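Long-range contacts in putative polysaccharide biosynthesis protein with aminopeptidase-like domain (Clostridium acetobutylicum, PDB 3K9T), which binds one zinc ion per subunit and probably takes part in the biosynthesis of modified polysaccharides, with no peptidase activity expected despite its aminopeptidase-like fold: residues Gly258-Lys266 and Ser285-Gly296; Thr352-Asn361 and Leu396-Leu406. One frame throughout, in Å; residues are numbered along the deposited sequence.

Contact 1: residues Gly258-Lys266 and Ser285-Gly296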
loop_
_atom_site.group_PDB
_atom_site.type_symbol
_atom_site.label_atom_id
_atom_site.label_comp_id
_atom_site.label_asym_id
_atom_site.label_seq_id
_atom_site.Cartn_x
_atom_site.Cartn_y
_atom_site.Cartn_z
ATOM N N GLY A 258 -0.226 25.520 18.825
ATOM C CA GLY A 258 -0.314 24.744 17.582
ATOM C C GLY A 258 -0.947 23.371 17.652
ATOM O O GLY A 258 -1.357 22.915 18.708
ATOM N N ILE A 259 -0.990 22.686 16.514
ATOM C CA ILE A 259 -1.596 21.369 16.449
ATOM C C ILE A 259 -0.643 20.309 17.081
ATOM O O ILE A 259 0.551 20.563 17.250
ATOM C CB ILE A 259 -1.997 20.975 14.978
ATOM C CG1 ILE A 259 -0.779 20.855 14.074
ATOM C CG2 ILE A 259 -3.030 21.978 14.357
ATOM C CD1 ILE A 259 -0.987 19.885 12.850
ATOM N N LYS A 260 -1.191 19.140 17.428
ATOM C CA LYS A 260 -0.398 18.011 17.947
ATOM C C LYS A 260 0.397 17.337 16.836
ATOM O O LYS A 260 -0.027 17.279 15.681
ATOM C CB LYS A 260 -1.297 16.978 18.646
ATOM C CG LYS A 260 -1.983 17.493 19.962
ATOM C CD LYS A 260 -2.947 16.478 20.545
ATOM C CE LYS A 260 -4.244 16.420 19.768
ATOM N NZ LYS A 260 -4.995 17.683 19.872
ATOM N N ASN A 261 1.585 16.882 17.201
ATOM C CA ASN A 261 2.479 16.166 16.334
ATOM C C ASN A 261 2.955 14.890 17.009
ATOM O O ASN A 261 3.455 14.927 18.120
ATOM C CB ASN A 261 3.709 17.019 16.043
ATOM C CG ASN A 261 3.464 18.085 14.993
ATOM O OD1 ASN A 261 3.593 17.814 13.818
ATOM N ND2 ASN A 261 3.143 19.306 15.418
ATOM N N TYR A 262 2.829 13.762 16.321
ATOM C CA TYR A 262 3.350 12.486 16.820
ATOM C C TYR A 262 4.494 11.957 15.988
ATOM O O TYR A 262 4.346 11.726 14.793
ATOM C CB TYR A 262 2.269 11.411 16.847
ATOM C CG TYR A 262 2.808 10.091 17.356
ATOM C CD1 TYR A 262 3.324 9.977 18.646
ATOM C CD2 TYR A 262 2.794 8.963 16.564
ATOM C CE1 TYR A 262 3.813 8.756 19.141
ATOM C CE2 TYR A 262 3.285 7.728 17.047
ATOM C CZ TYR A 262 3.788 7.632 18.331
ATOM O OH TYR A 262 4.273 6.413 18.781
ATOM N N LYS A 263 5.636 11.754 16.630
ATOM C CA LYS A 263 6.772 11.079 16.001
ATOM C C LYS A 263 6.680 9.604 16.374
ATOM O O LYS A 263 6.638 9.234 17.546
ATOM C CB LYS A 263 8.103 11.676 16.458
ATOM C CG LYS A 263 9.357 10.971 15.958
ATOM C CD LYS A 263 10.606 11.735 16.423
ATOM C CE LYS A 263 11.915 11.039 16.045
ATOM N NZ LYS A 263 13.100 11.896 16.359
ATOM N N ARG A 264 6.646 8.761 15.362
ATOM C CA ARG A 264 6.588 7.347 15.595
ATOM C C ARG A 264 7.867 6.726 16.127
ATOM O O ARG A 264 8.968 7.237 15.942
ATOM C CB ARG A 264 6.278 6.652 14.293
ATOM C CG ARG A 264 4.925 6.950 13.792
ATOM C CD ARG A 264 4.814 6.303 12.498
ATOM N NE ARG A 264 3.440 6.242 12.078
ATOM C CZ ARG A 264 3.054 6.356 10.818
ATOM N NH1 ARG A 264 3.934 6.579 9.852
ATOM N NH2 ARG A 264 1.776 6.269 10.526
ATOM N N THR A 265 7.686 5.561 16.726
ATOM C CA THR A 265 8.792 4.690 17.068
ATOM C C THR A 265 9.516 4.279 15.797
ATOM O O THR A 265 8.956 4.373 14.702
ATOM C CB THR A 265 8.294 3.386 17.753
ATOM O OG1 THR A 265 7.660 2.501 16.787
ATOM C CG2 THR A 265 7.353 3.725 18.884
ATOM N N LYS A 266 10.739 3.765 15.956
ATOM C CA LYS A 266 11.525 3.322 14.820
ATOM C C LYS A 266 10.787 2.221 14.048
ATOM O O LYS A 266 11.001 2.076 12.863
ATOM C CB LYS A 266 12.936 2.859 15.235
ATOM C CG LYS A 266 12.993 1.465 15.910
ATOM C CD LYS A 266 14.415 0.963 16.265
ATOM C CE LYS A 266 15.083 -0.038 15.251
ATOM N NZ LYS A 266 16.615 -0.043 15.501
ATOM N N SER A 285 -9.421 17.336 16.423
ATOM C CA SER A 285 -8.530 18.433 15.993
ATOM C C SER A 285 -7.610 17.926 14.915
ATOM O O SER A 285 -7.534 16.728 14.662
ATOM C CB SER A 285 -7.661 18.961 17.133
ATOM O OG SER A 285 -8.470 19.450 18.167
ATOM N N GLU A 286 -6.919 18.864 14.286
ATOM C CA GLU A 286 -5.905 18.551 13.307
ATOM C C GLU A 286 -4.694 18.063 14.023
ATOM O O GLU A 286 -4.490 18.408 15.170
ATOM C CB GLU A 286 -5.499 19.776 12.515
ATOM C CG GLU A 286 -6.535 20.284 11.488
ATOM C CD GLU A 286 -5.934 21.318 10.521
ATOM O OE1 GLU A 286 -4.691 21.280 10.271
ATOM O OE2 GLU A 286 -6.710 22.166 10.010
ATOM N N TYR A 287 -3.911 17.236 13.342
ATOM C CA TYR A 287 -2.657 16.723 13.859
ATOM C C TYR A 287 -1.767 16.287 12.708
ATOM O O TYR A 287 -2.167 16.255 11.553
ATOM C CB TYR A 287 -2.887 15.529 14.779
ATOM C CG TYR A 287 -3.545 14.373 14.084
ATOM C CD1 TYR A 287 -4.921 14.369 13.876
ATOM C CD2 TYR A 287 -2.792 13.287 13.608
ATOM C CE1 TYR A 287 -5.551 13.303 13.234
ATOM C CE2 TYR A 287 -3.412 12.219 12.940
ATOM C CZ TYR A 287 -4.781 12.233 12.764
ATOM O OH TYR A 287 -5.406 11.200 12.119
ATOM N N TYR A 288 -0.534 15.956 13.030
ATOM C CA TYR A 288 0.358 15.498 12.017
ATOM C C TYR A 288 1.157 14.369 12.614
ATOM O O TYR A 288 1.526 14.431 13.784
ATOM C CB TYR A 288 1.233 16.651 11.522
ATOM C CG TYR A 288 2.222 16.213 10.492
ATOM C CD1 TYR A 288 1.814 15.933 9.181
ATOM C CD2 TYR A 288 3.575 16.049 10.819
ATOM C CE1 TYR A 288 2.727 15.511 8.219
ATOM C CE2 TYR A 288 4.486 15.621 9.870
ATOM C CZ TYR A 288 4.048 15.356 8.572
ATOM O OH TYR A 288 4.948 14.925 7.639
ATOM N N VAL A 289 1.386 13.323 11.822
ATOM C CA VAL A 289 2.193 12.180 12.239
ATOM C C VAL A 289 3.453 12.156 11.386
ATOM O O VAL A 289 3.367 12.350 10.192
ATOM C CB VAL A 289 1.429 10.875 12.047
ATOM C CG1 VAL A 289 2.343 9.646 12.387
ATOM C CG2 VAL A 289 0.135 10.890 12.849
ATOM N N ALA A 290 4.610 11.923 11.994
ATOM C CA ALA A 290 5.896 11.825 11.268
ATOM C C ALA A 290 6.492 10.480 11.534
ATOM O O ALA A 290 6.267 9.914 12.577
ATOM C CB ALA A 290 6.874 12.900 11.748
ATOM N N ASP A 291 7.263 9.966 10.598
ATOM C CA ASP A 291 8.017 8.728 10.824
ATOM C C ASP A 291 9.231 9.023 11.680
ATOM O O ASP A 291 9.668 10.160 11.830
ATOM C CB ASP A 291 8.490 8.088 9.503
ATOM C CG ASP A 291 7.336 7.472 8.677
ATOM O OD1 ASP A 291 6.640 6.564 9.175
ATOM O OD2 ASP A 291 7.140 7.902 7.515
ATOM N N PHE A 292 9.780 7.965 12.247
ATOM C CA PHE A 292 10.978 8.060 13.038
ATOM C C PHE A 292 12.147 8.580 12.242
ATOM O O PHE A 292 12.265 8.331 11.075
ATOM C CB PHE A 292 11.358 6.690 13.573
ATOM C CG PHE A 292 12.684 6.659 14.325
ATOM C CD1 PHE A 292 12.747 7.021 15.652
ATOM C CD2 PHE A 292 13.844 6.204 13.703
ATOM C CE1 PHE A 292 13.932 6.957 16.345
ATOM C CE2 PHE A 292 15.022 6.144 14.377
ATOM C CZ PHE A 292 15.069 6.519 15.716
ATOM N N PHE A 293 12.997 9.335 12.920
ATOM C CA PHE A 293 14.316 9.704 12.422
ATOM C C PHE A 293 15.181 9.702 13.667
ATOM O O PHE A 293 14.706 10.150 14.709
ATOM C CB PHE A 293 14.305 11.076 11.735
ATOM C CG PHE A 293 13.554 12.140 12.495
ATOM C CD1 PHE A 293 12.189 12.296 12.327
ATOM C CD2 PHE A 293 14.220 12.996 13.365
ATOM C CE1 PHE A 293 11.501 13.288 13.026
ATOM C CE2 PHE A 293 13.543 13.984 14.048
ATOM C CZ PHE A 293 12.186 14.130 13.878
ATOM N N PRO A 294 16.438 9.218 13.566
ATOM C CA PRO A 294 17.371 9.092 14.687
ATOM C C PRO A 294 18.079 10.421 15.113
ATOM O O PRO A 294 19.296 10.477 15.345
ATOM C CB PRO A 294 18.354 8.046 14.179
ATOM C CG PRO A 294 18.483 8.422 12.728
ATOM C CD PRO A 294 17.102 8.887 12.302
ATOM N N TRP A 295 17.293 11.485 15.211
ATOM C CA TRP A 295 17.742 12.698 15.872
ATOM C C TRP A 295 16.496 13.364 16.477
ATOM O O TRP A 295 15.386 12.825 16.367
ATOM C CB TRP A 295 18.593 13.605 14.962
ATOM C CG TRP A 295 17.889 14.051 13.763
ATOM C CD1 TRP A 295 17.078 15.143 13.652
ATOM C CD2 TRP A 295 17.906 13.428 12.486
ATOM N NE1 TRP A 295 16.599 15.244 12.377
ATOM C CE2 TRP A 295 17.085 14.197 11.638
ATOM C CE3 TRP A 295 18.525 12.275 11.971
ATOM C CZ2 TRP A 295 16.868 13.863 10.286
ATOM C CZ3 TRP A 295 18.319 11.945 10.617
ATOM C CH2 TRP A 295 17.501 12.748 9.795
ATOM N N GLY A 296 16.695 14.485 17.162
ATOM C CA GLY A 296 15.631 15.115 17.932
ATOM C C GLY A 296 15.885 14.911 19.417
ATOM O O GLY A 296 16.884 15.378 19.928
HETATM O O HOH W 1 -4.107 19.267 17.713
HETATM O O HOH W 2 8.679 5.194 12.145
#
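Arg264 and Asp291 form a salt bridge in which NH1 of Arg264 stands 2.8 Å from OD1 of Asp291. The carboxylate oxygen lies close to the guanidinium plane, yet NH1 approaches it from 45° above the carboxylate plane, so the two groups are not coplanar. CG1 of Val289 covers one guanidinium face, and Glu277 of helix 271-282 takes NE, giving the arginine a second charged partner. Lys263 reaches across by a fully extended chain, with CG anti to the backbone N (chi1 175°). Its NZ donates to Phe293 O at 2.9 Å, in the carbonyl plane, and lies over the Phe293 ring, 3.4 Å from the centroid, as a cation-pi contact; Glu299 adds a salt bridge to the same ammonium.

Leading up to this charged end, the backbones pair in parallel: Tyr288 N to Lys260 O, Tyr262 N to Tyr288 O, Ala290 N to Tyr262 O (2.8 Å) and Arg264 N to Ala290 O. One water joins Lys260 N and NZ to Glu286 O; NZ also forms a salt bridge with Asp341. Packing follows outward, with CB of Lys266 3.9 Å from the Phe292 ring centroid, over its face, and CD1 of Ile259 4.1 Å from CB of Tyr288. The strand axes run 4.7 Å apart at 15°, and helix 271-282 connects them: a beta-alpha-beta unit at one margin of the mixed sheet of the aminopeptidase-like domain.

Contact 2: residues Thr352-Asn361 and Leu396-Leu406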
loop_
_atom_site.group_PDB
_atom_site.type_symbol
_atom_site.label_atom_id
_atom_site.label_comp_id
_atom_site.label_asym_id
_atom_site.label_seq_id
_atom_site.Cartn_x
_atom_site.Cartn_y
_atom_site.Cartn_z
ATOM N N THR A 352 -6.277 4.201 26.618
ATOM C CA THR A 352 -6.302 3.210 25.520
ATOM C C THR A 352 -5.326 2.046 25.796
ATOM O O THR A 352 -5.646 0.866 25.611
ATOM C CB THR A 352 -6.028 3.889 24.151
ATOM O OG1 THR A 352 -6.922 4.999 23.978
ATOM C CG2 THR A 352 -6.229 2.913 23.004
ATOM N N ILE A 353 -4.134 2.390 26.249
ATOM C CA ILE A 353 -3.132 1.400 26.592
ATOM C C ILE A 353 -3.703 0.426 27.598
ATOM O O ILE A 353 -3.568 -0.774 27.446
ATOM C CB ILE A 353 -1.890 2.062 27.222
ATOM C CG1 ILE A 353 -1.099 2.827 26.177
ATOM C CG2 ILE A 353 -0.984 1.019 27.925
ATOM C CD1 ILE A 353 -0.090 3.783 26.828
ATOM N N GLU A 354 -4.342 0.965 28.627
ATOM C CA GLU A 354 -4.852 0.159 29.731
ATOM C C GLU A 354 -6.028 -0.739 29.357
ATOM O O GLU A 354 -6.101 -1.871 29.803
ATOM C CB GLU A 354 -5.289 1.105 30.837
ATOM C CG GLU A 354 -4.152 1.719 31.592
ATOM C CD GLU A 354 -3.594 0.795 32.633
ATOM O OE1 GLU A 354 -4.405 0.217 33.375
ATOM O OE2 GLU A 354 -2.347 0.652 32.707
ATOM N N ASN A 355 -6.943 -0.217 28.536
ATOM C CA ASN A 355 -8.155 -0.940 28.136
ATOM C C ASN A 355 -8.109 -1.696 26.807
ATOM O O ASN A 355 -9.154 -2.137 26.329
ATOM C CB ASN A 355 -9.357 0.021 28.117
ATOM C CG ASN A 355 -9.712 0.534 29.499
ATOM O OD1 ASN A 355 -9.997 -0.249 30.393
ATOM N ND2 ASN A 355 -9.701 1.865 29.676
ATOM N N ASN A 356 -6.925 -1.848 26.216
ATOM C CA ASN A 356 -6.774 -2.570 24.950
ATOM C C ASN A 356 -6.751 -4.074 25.179
ATOM O O ASN A 356 -5.737 -4.724 24.952
ATOM C CB ASN A 356 -5.484 -2.156 24.202
ATOM C CG ASN A 356 -5.412 -2.733 22.781
ATOM O OD1 ASN A 356 -6.441 -2.999 22.180
ATOM N ND2 ASN A 356 -4.200 -2.911 22.243
ATOM N N ARG A 357 -7.888 -4.642 25.550
ATOM C CA ARG A 357 -7.945 -6.072 25.837
ATOM C C ARG A 357 -8.168 -6.955 24.594
ATOM O O ARG A 357 -8.379 -6.448 23.497
ATOM C CB ARG A 357 -8.967 -6.318 26.924
ATOM C CG ARG A 357 -8.511 -5.727 28.225
ATOM C CD ARG A 357 -9.589 -5.722 29.293
ATOM N NE ARG A 357 -9.168 -4.759 30.295
ATOM C CZ ARG A 357 -8.206 -4.979 31.187
ATOM N NH1 ARG A 357 -7.574 -6.153 31.259
ATOM N NH2 ARG A 357 -7.883 -4.014 32.033
ATOM N N THR A 358 -8.009 -8.273 24.765
ATOM C CA THR A 358 -8.365 -9.237 23.730
ATOM C C THR A 358 -9.385 -10.187 24.314
ATOM O O THR A 358 -9.242 -10.618 25.436
ATOM C CB THR A 358 -7.179 -9.985 23.174
ATOM O OG1 THR A 358 -6.324 -9.043 22.523
ATOM C CG2 THR A 358 -7.639 -11.006 22.153
ATOM N N TYR A 359 -10.445 -10.447 23.555
ATOM C CA TYR A 359 -11.549 -11.271 24.012
ATOM C C TYR A 359 -11.859 -12.408 23.050
ATOM O O TYR A 359 -11.463 -12.408 21.882
ATOM C CB TYR A 359 -12.833 -10.446 24.145
ATOM C CG TYR A 359 -12.860 -9.335 25.179
ATOM C CD1 TYR A 359 -13.282 -9.579 26.487
ATOM C CD2 TYR A 359 -12.571 -8.020 24.826
ATOM C CE1 TYR A 359 -13.366 -8.540 27.428
ATOM C CE2 TYR A 359 -12.652 -6.975 25.760
ATOM C CZ TYR A 359 -13.043 -7.244 27.053
ATOM O OH TYR A 359 -13.108 -6.215 27.962
ATOM N N LEU A 360 -12.581 -13.384 23.569
ATOM C CA LEU A 360 -13.076 -14.494 22.783
ATOM C C LEU A 360 -14.602 -14.446 22.858
ATOM O O LEU A 360 -15.180 -14.394 23.934
ATOM C CB LEU A 360 -12.572 -15.803 23.351
ATOM C CG LEU A 360 -12.894 -17.036 22.540
ATOM C CD1 LEU A 360 -12.092 -16.992 21.256
ATOM C CD2 LEU A 360 -12.553 -18.240 23.374
ATOM N N ASN A 361 -15.240 -14.413 21.698
ATOM C CA ASN A 361 -16.691 -14.531 21.582
ATOM C C ASN A 361 -17.105 -15.924 22.063
ATOM O O ASN A 361 -16.676 -16.929 21.483
ATOM C CB ASN A 361 -17.074 -14.306 20.103
ATOM C CG ASN A 361 -18.562 -14.281 19.844
ATOM O OD1 ASN A 361 -19.357 -14.744 20.645
ATOM N ND2 ASN A 361 -18.941 -13.792 18.668
ATOM N N LEU A 396 -18.201 -8.831 18.389
ATOM C CA LEU A 396 -18.558 -10.249 18.326
ATOM C C LEU A 396 -17.904 -10.905 17.132
ATOM O O LEU A 396 -17.396 -12.028 17.221
ATOM C CB LEU A 396 -20.075 -10.437 18.249
ATOM C CG LEU A 396 -20.826 -10.078 19.544
ATOM C CD1 LEU A 396 -22.290 -9.823 19.291
ATOM C CD2 LEU A 396 -20.645 -11.214 20.546
ATOM N N ASN A 397 -17.882 -10.183 16.027
ATOM C CA ASN A 397 -17.463 -10.763 14.789
ATOM C C ASN A 397 -15.967 -10.989 14.742
ATOM O O ASN A 397 -15.503 -12.027 14.260
ATOM C CB ASN A 397 -17.952 -9.923 13.616
ATOM C CG ASN A 397 -17.416 -10.419 12.316
ATOM O OD1 ASN A 397 -16.323 -10.033 11.938
ATOM N ND2 ASN A 397 -18.162 -11.300 11.631
HETATM N N MSE A 398 -15.216 -10.043 15.280
HETATM C CA MSE A 398 -13.763 -10.145 15.251
HETATM C C MSE A 398 -13.106 -10.734 16.505
HETATM O O MSE A 398 -11.908 -10.910 16.502
HETATM C CB MSE A 398 -13.159 -8.779 14.968
HETATM C CG MSE A 398 -13.382 -8.327 13.521
HETATM SE SE MSE A 398 -12.664 -6.562 13.249
HETATM C CE MSE A 398 -10.756 -7.038 13.214
ATOM N N SER A 399 -13.850 -11.036 17.565
ATOM C CA SER A 399 -13.231 -11.601 18.757
ATOM C C SER A 399 -13.012 -13.110 18.631
ATOM O O SER A 399 -13.712 -13.933 19.244
ATOM C CB SER A 399 -14.019 -11.234 20.011
ATOM O OG SER A 399 -13.884 -9.851 20.263
ATOM N N ASP A 400 -12.026 -13.479 17.826
ATOM C CA ASP A 400 -11.665 -14.903 17.667
ATOM C C ASP A 400 -10.518 -15.319 18.573
ATOM O O ASP A 400 -10.033 -16.431 18.474
ATOM C CB ASP A 400 -11.306 -15.217 16.210
ATOM C CG ASP A 400 -10.251 -14.285 15.628
ATOM O OD1 ASP A 400 -9.709 -13.414 16.357
ATOM O OD2 ASP A 400 -9.983 -14.443 14.416
ATOM N N GLY A 401 -10.076 -14.398 19.428
ATOM C CA GLY A 401 -8.951 -14.618 20.298
ATOM C C GLY A 401 -7.683 -13.962 19.784
ATOM O O GLY A 401 -6.734 -13.823 20.521
ATOM N N LYS A 402 -7.677 -13.542 18.531
ATOM C CA LYS A 402 -6.498 -12.942 17.944
ATOM C C LYS A 402 -6.593 -11.423 17.802
ATOM O O LYS A 402 -5.590 -10.769 17.672
ATOM C CB LYS A 402 -6.229 -13.611 16.591
ATOM C CG LYS A 402 -5.716 -15.063 16.755
ATOM C CD LYS A 402 -5.585 -15.819 15.410
ATOM C CE LYS A 402 -6.630 -16.925 15.252
ATOM N NZ LYS A 402 -6.990 -17.191 13.829
ATOM N N ASN A 403 -7.796 -10.862 17.822
ATOM C CA ASN A 403 -7.957 -9.426 17.652
ATOM C C ASN A 403 -8.176 -8.636 18.944
ATOM O O ASN A 403 -9.056 -8.950 19.723
ATOM C CB ASN A 403 -9.121 -9.146 16.729
ATOM C CG ASN A 403 -8.909 -9.702 15.349
ATOM O OD1 ASN A 403 -8.074 -9.235 14.561
ATOM N ND2 ASN A 403 -9.684 -10.696 15.037
ATOM N N SER A 404 -7.379 -7.584 19.116
ATOM C CA SER A 404 -7.465 -6.662 20.250
ATOM C C SER A 404 -8.578 -5.675 19.945
ATOM O O SER A 404 -9.022 -5.564 18.813
ATOM C CB SER A 404 -6.135 -5.889 20.420
ATOM O OG SER A 404 -5.863 -4.983 19.320
ATOM N N LEU A 405 -9.023 -4.949 20.950
ATOM C CA LEU A 405 -10.025 -3.916 20.733
ATOM C C LEU A 405 -9.512 -2.813 19.778
ATOM O O LEU A 405 -10.295 -2.225 19.020
ATOM C CB LEU A 405 -10.456 -3.292 22.073
ATOM C CG LEU A 405 -11.160 -4.166 23.097
ATOM C CD1 LEU A 405 -11.690 -3.283 24.202
ATOM C CD2 LEU A 405 -12.304 -4.933 22.449
ATOM N N LEU A 406 -8.204 -2.550 19.823
ATOM C CA LEU A 406 -7.565 -1.560 18.960
ATOM C C LEU A 406 -7.640 -2.066 17.519
ATOM O O LEU A 406 -7.894 -1.295 16.574
ATOM C CB LEU A 406 -6.109 -1.313 19.394
ATOM C CG LEU A 406 -5.344 -0.144 18.760
ATOM C CD1 LEU A 406 -6.044 1.152 19.009
ATOM C CD2 LEU A 406 -3.846 -0.102 19.207
HETATM O O HOH W 3 -3.269 -4.329 19.574
HETATM O O HOH W 4 -10.045 -11.507 19.802
HETATM O O HOH W 5 -11.330 -8.893 21.289
#
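Asn361 turns its side chain onto the end of helix 389-398, where Leu396 takes the amide and Ser399 O the backbone N-H. Its CB lies 3.5 Å from Ser399 O, the acceptor of a nearly straight backbone bond from Asn361 N (2.9 Å, 175°). A chi1 of -175° swings CG to the far side of CB from the backbone N, bringing the amide to Leu396; Leu396 CD2 is 3.8 Å from Asn361 CG. OD1 also lies near that methyl and accepts from Asn363 N, while ND2 at the tip donates to Leu396 O at 2.8 Å, arriving from above the carbonyl plane.

At the other end, Asn356 OD1 accepts from Leu406 N at 3.0 Å, and its ND2 is held by Glu271 and by a water shared with Ser404 OG. Ser404 is the N-cap of helix 405-412, its OG accepting from Asp407 N, and Leu405 N donates to Arg357 O. At the Tyr359 ring edge, Leu405 CD2 is 3.9 Å from Tyr359 CD2. Midway the direct bond from Gly401 N to Tyr359 O is weak, and two waters fill the join: one links Tyr359 O, Gly401 N and Asn403 O, the other Tyr359 N, Asn403 O and Ser399 OG, which also bonds Val395 O. Where the aminopeptidase-like part enters the permutated winged helix-turn-helix domain, side-chain amides and backbone thus hydrogen-bond helix ends, without charged pairs across the segments; water supplements poor strand pairing.

Contact 1 and contact 2 share no element: their centres are 27 Å apart and their nearest atoms about 10 Å. Contact 1 lies nearer the middle of the chain, 13 Å from its centre, in the aminopeptidase-like part; contact 2 is 30 Å out, mostly in the C-terminal domain but starting on the helix that leads into it. Both are only partly buried. Regular parallel pairing with charged side chains at one end characterises 258-266 with 285-296, whereas 352-361 with 396-406 relies on neutral amides, helix ends and bridging waters. Helix 271-282 packs against both, covering Tyr262 in the first and Thr352 and Leu406 in the second. The trimer adds another tie, since Phe292 touches Asn397 of a neighbouring subunit.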